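Local coordinates for intracellular protein transport protein USO1 (Saccharomyces cerevisiae S288c, PDB 6LSU) that is required for protein transport from the endoplasmic reticulum to the Golgi complex, and is represented here by its globular head region, at residues N232-L237 and N262-N267. Sequence-based numbering, arbitrary orientation.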
ATOM      1  N   ASN A 232       7.722  -1.999 -27.374  1.00 75.04           N
ATOM      2  CA  ASN A 232       6.723  -0.906 -27.477  1.00 85.88           C
ATOM      3  C   ASN A 232       5.408  -1.402 -26.864  1.00 74.32           C
ATOM      4  O   ASN A 232       4.335  -1.219 -27.489  1.00 72.60           O
ATOM      5  CB  ASN A 232       6.555  -0.435 -28.931  1.00 90.34           C
ATOM      6  CG  ASN A 232       5.527   0.669 -29.063  1.00 99.38           C
ATOM      7  OD1 ASN A 232       5.662   1.737 -28.468  1.00107.85           O
ATOM      8  ND2 ASN A 232       4.471   0.408 -29.812  1.00105.87           N
ATOM      9  N   ILE A 233       5.499  -2.011 -25.681  1.00 71.04           N
ATOM     10  CA  ILE A 233       4.340  -2.695 -25.024  1.00 69.68           C
ATOM     11  C   ILE A 233       3.386  -1.681 -24.345  1.00 67.11           C
ATOM     12  O   ILE A 233       2.150  -1.914 -24.429  1.00 66.51           O
ATOM     13  CB  ILE A 233       4.837  -3.783 -24.068  1.00 70.58           C
ATOM     14  CG1 ILE A 233       3.669  -4.634 -23.573  1.00 75.54           C
ATOM     15  CG2 ILE A 233       5.646  -3.190 -22.929  1.00 73.22           C
ATOM     16  CD1 ILE A 233       4.098  -5.971 -23.039  1.00 78.41           C
ATOM     17  N   PHE A 234       3.886  -0.601 -23.715  1.00 57.38           N
ATOM     18  CA  PHE A 234       3.050   0.420 -23.031  1.00 55.65           C
ATOM     19  C   PHE A 234       1.965   0.953 -23.975  1.00 62.02           C
ATOM     20  O   PHE A 234       0.764   0.977 -23.560  1.00 65.79           O
ATOM     21  CB  PHE A 234       3.920   1.515 -22.416  1.00 52.87           C
ATOM     22  CG  PHE A 234       4.926   0.942 -21.442  1.00 49.73           C
ATOM     23  CD1 PHE A 234       4.604  -0.154 -20.664  1.00 51.78           C
ATOM     24  CD2 PHE A 234       6.205   1.422 -21.384  1.00 47.28           C
ATOM     25  CE1 PHE A 234       5.527  -0.702 -19.788  1.00 55.45           C
ATOM     26  CE2 PHE A 234       7.148   0.837 -20.552  1.00 51.38           C
ATOM     27  CZ  PHE A 234       6.797  -0.192 -19.718  1.00 51.89           C
ATOM     28  N   GLU A 235       2.338   1.298 -25.210  1.00 65.42           N
ATOM     29  CA  GLU A 235       1.411   1.806 -26.264  1.00 70.12           C
ATOM     30  C   GLU A 235       0.294   0.778 -26.482  1.00 67.69           C
ATOM     31  O   GLU A 235      -0.923   1.154 -26.466  1.00 63.42           O
ATOM     32  CB  GLU A 235       2.189   2.059 -27.555  1.00 81.13           C
ATOM     33  CG  GLU A 235       1.591   3.128 -28.459  1.00 90.36           C
ATOM     34  CD  GLU A 235       2.616   3.826 -29.339  1.00103.82           C
ATOM     35  OE1 GLU A 235       3.301   4.765 -28.843  1.00108.13           O
ATOM     36  OE2 GLU A 235       2.752   3.415 -30.513  1.00113.92           O
ATOM     37  N   ARG A 236       0.685  -0.488 -26.611  1.00 64.75           N
ATOM     38  CA  ARG A 236      -0.247  -1.610 -26.885  1.00 66.99           C
ATOM     39  C   ARG A 236      -1.236  -1.756 -25.727  1.00 64.40           C
ATOM     40  O   ARG A 236      -2.462  -1.733 -25.959  1.00 61.76           O
ATOM     41  CB  ARG A 236       0.542  -2.909 -27.063  1.00 75.05           C
ATOM     42  CG  ARG A 236       1.440  -2.925 -28.294  1.00 85.52           C
ATOM     43  CD  ARG A 236       2.060  -4.290 -28.498  1.00 88.84           C
ATOM     44  NE  ARG A 236       3.216  -4.272 -29.386  1.00 96.97           N
ATOM     45  CZ  ARG A 236       3.258  -4.812 -30.602  1.00 95.80           C
ATOM     46  NH1 ARG A 236       2.198  -5.425 -31.106  1.00 91.09           N
ATOM     47  NH2 ARG A 236       4.376  -4.738 -31.300  1.00 93.39           N
ATOM     48  N   LEU A 237      -0.719  -1.899 -24.510  1.00 58.15           N
ATOM     49  CA  LEU A 237      -1.547  -2.220 -23.318  1.00 58.41           C
ATOM     50  C   LEU A 237      -2.531  -1.077 -23.051  1.00 52.54           C
ATOM     51  O   LEU A 237      -3.696  -1.408 -22.780  1.00 53.21           O
ATOM     52  CB  LEU A 237      -0.636  -2.518 -22.115  1.00 58.65           C
ATOM     53  CG  LEU A 237       0.131  -3.840 -22.205  1.00 56.99           C
ATOM     54  CD1 LEU A 237       0.924  -4.107 -20.930  1.00 61.17           C
ATOM     55  CD2 LEU A 237      -0.806  -4.993 -22.486  1.00 55.14           C
ATOM     56  N   ASN A 262       4.128  -5.408 -13.407  1.00 59.64           N
ATOM     57  CA  ASN A 262       5.227  -6.404 -13.356  1.00 62.71           C
ATOM     58  C   ASN A 262       6.392  -5.955 -14.258  1.00 71.28           C
ATOM     59  O   ASN A 262       7.553  -6.314 -13.937  1.00 64.22           O
ATOM     60  CB  ASN A 262       4.755  -7.798 -13.770  1.00 67.17           C
ATOM     61  CG  ASN A 262       3.882  -8.489 -12.744  1.00 65.33           C
ATOM     62  OD1 ASN A 262       3.989  -8.256 -11.543  1.00 79.56           O
ATOM     63  ND2 ASN A 262       3.035  -9.378 -13.204  1.00 66.51           N
ATOM     64  N   ILE A 263       6.138  -5.200 -15.344  1.00 64.53           N
ATOM     65  CA  ILE A 263       7.242  -4.715 -16.222  1.00 62.33           C
ATOM     66  C   ILE A 263       8.026  -3.577 -15.534  1.00 66.92           C
ATOM     67  O   ILE A 263       9.215  -3.387 -15.950  1.00 63.16           O
ATOM     68  CB  ILE A 263       6.676  -4.271 -17.585  1.00 63.87           C
ATOM     69  CG1 ILE A 263       6.057  -5.422 -18.366  1.00 58.83           C
ATOM     70  CG2 ILE A 263       7.714  -3.536 -18.411  1.00 67.22           C
ATOM     71  CD1 ILE A 263       5.047  -4.967 -19.387  1.00 62.32           C
ATOM     72  N   LEU A 264       7.416  -2.823 -14.579  1.00 60.62           N
ATOM     73  CA  LEU A 264       8.036  -1.624 -13.910  1.00 58.78           C
ATOM     74  C   LEU A 264       8.607  -1.944 -12.526  1.00 54.57           C
ATOM     75  O   LEU A 264       9.603  -1.341 -12.142  1.00 54.85           O
ATOM     76  CB  LEU A 264       7.015  -0.487 -13.773  1.00 60.57           C
ATOM     77  CG  LEU A 264       6.408   0.012 -15.083  1.00 61.17           C
ATOM     78  CD1 LEU A 264       5.522   1.195 -14.850  1.00 63.09           C
ATOM     79  CD2 LEU A 264       7.497   0.369 -16.069  1.00 71.25           C
ATOM     80  N   LYS A 265       7.997  -2.864 -11.787  1.00 68.36           N
ATOM     81  CA  LYS A 265       8.409  -3.180 -10.394  1.00 66.63           C
ATOM     82  C   LYS A 265       9.910  -3.426 -10.419  1.00 65.65           C
ATOM     83  O   LYS A 265      10.350  -4.326 -11.134  1.00 71.86           O
ATOM     84  CB  LYS A 265       7.637  -4.381  -9.832  1.00 79.25           C
ATOM     85  CG  LYS A 265       7.412  -4.339  -8.317  1.00 90.38           C
ATOM     86  CD  LYS A 265       5.986  -3.964  -7.933  1.00103.06           C
ATOM     87  CE  LYS A 265       5.736  -3.668  -6.462  1.00103.73           C
ATOM     88  NZ  LYS A 265       4.317  -3.281  -6.235  1.00102.64           N
ATOM     89  N   TYR A 266      10.672  -2.600  -9.717  1.00 76.01           N
ATOM     90  CA  TYR A 266      12.115  -2.797  -9.403  1.00 78.09           C
ATOM     91  C   TYR A 266      13.012  -2.535 -10.617  1.00 77.99           C
ATOM     92  O   TYR A 266      14.236  -2.840 -10.568  1.00 88.22           O
ATOM     93  CB  TYR A 266      12.355  -4.219  -8.898  1.00 85.25           C
ATOM     94  CG  TYR A 266      11.501  -4.596  -7.716  1.00 98.81           C
ATOM     95  CD1 TYR A 266      11.306  -3.707  -6.664  1.00103.94           C
ATOM     96  CD2 TYR A 266      10.897  -5.843  -7.637  1.00101.11           C
ATOM     97  CE1 TYR A 266      10.533  -4.048  -5.563  1.00112.48           C
ATOM     98  CE2 TYR A 266      10.122  -6.200  -6.543  1.00106.30           C
ATOM     99  CZ  TYR A 266       9.935  -5.299  -5.507  1.00109.99           C
ATOM    100  OH  TYR A 266       9.161  -5.643  -4.437  1.00112.42           O
ATOM    101  N   ASN A 267      12.457  -1.948 -11.664  1.00 69.59           N
ATOM    102  CA  ASN A 267      13.153  -1.743 -12.944  1.00 64.25           C
ATOM    103  C   ASN A 267      13.141  -0.244 -13.235  1.00 66.21           C
ATOM    104  O   ASN A 267      12.234   0.209 -14.001  1.00 61.85           O
ATOM    105  CB  ASN A 267      12.498  -2.607 -14.021  1.00 70.95           C
ATOM    106  CG  ASN A 267      13.435  -2.948 -15.157  1.00 71.76           C
ATOM    107  OD1 ASN A 267      14.085  -2.072 -15.725  1.00 70.87           O
ATOM    108  ND2 ASN A 267      13.496  -4.229 -15.499  1.00 79.46           N
TER
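Ile263 meets Ile233 tip to tip, their CD1 methyls 3.9 Å apart, and this pair joins helix 233-244 to helix 251-264. The contact is entirely apolar and buried. Ile263 works with both of its branches. Ile263 CD1 also lies 4.0 Å from Ile233 CG2, and Leu237 CD1 borders it more loosely. The CG2 methyl of Ile263, anti to the backbone N, comes obliquely to the Phe234 ring, 3.7 Å from CZ, while the two side chains run antiparallel as they pass.

The far end of the ring is the part that touches helix 251-264. Phe234 has CG anti to its carbonyl carbon (chi1 -57°), and from there its CZ touches both Ile263 CG2 and Leu264 CD2, the latter 3.8 Å from CZ. Ile233 CG2, from the preceding residue, sits 3.9 Å above one face of the Phe234 ring, toward the rim. An alanine in place of Ile263 is likely to open a gap between Ile233 and the end of the Phe234 ring, with both losing a main partner.

From Leu264 to Asn267 the chain makes a type II beta turn, closed by Asn267 N to Leu264 O at 3.0 Å, and Asn267 N-caps the next helix. The two contacting helices belong to ARM 4, an armadillo-type repeat of the helical head. Val228 of helix 222-229 touches both isoleucines, Phe274 of helix 268-276 packs edge-to-face with Phe234, and Ile313 of helix 301-317 lies against Leu264, tying the repeat to the one that follows.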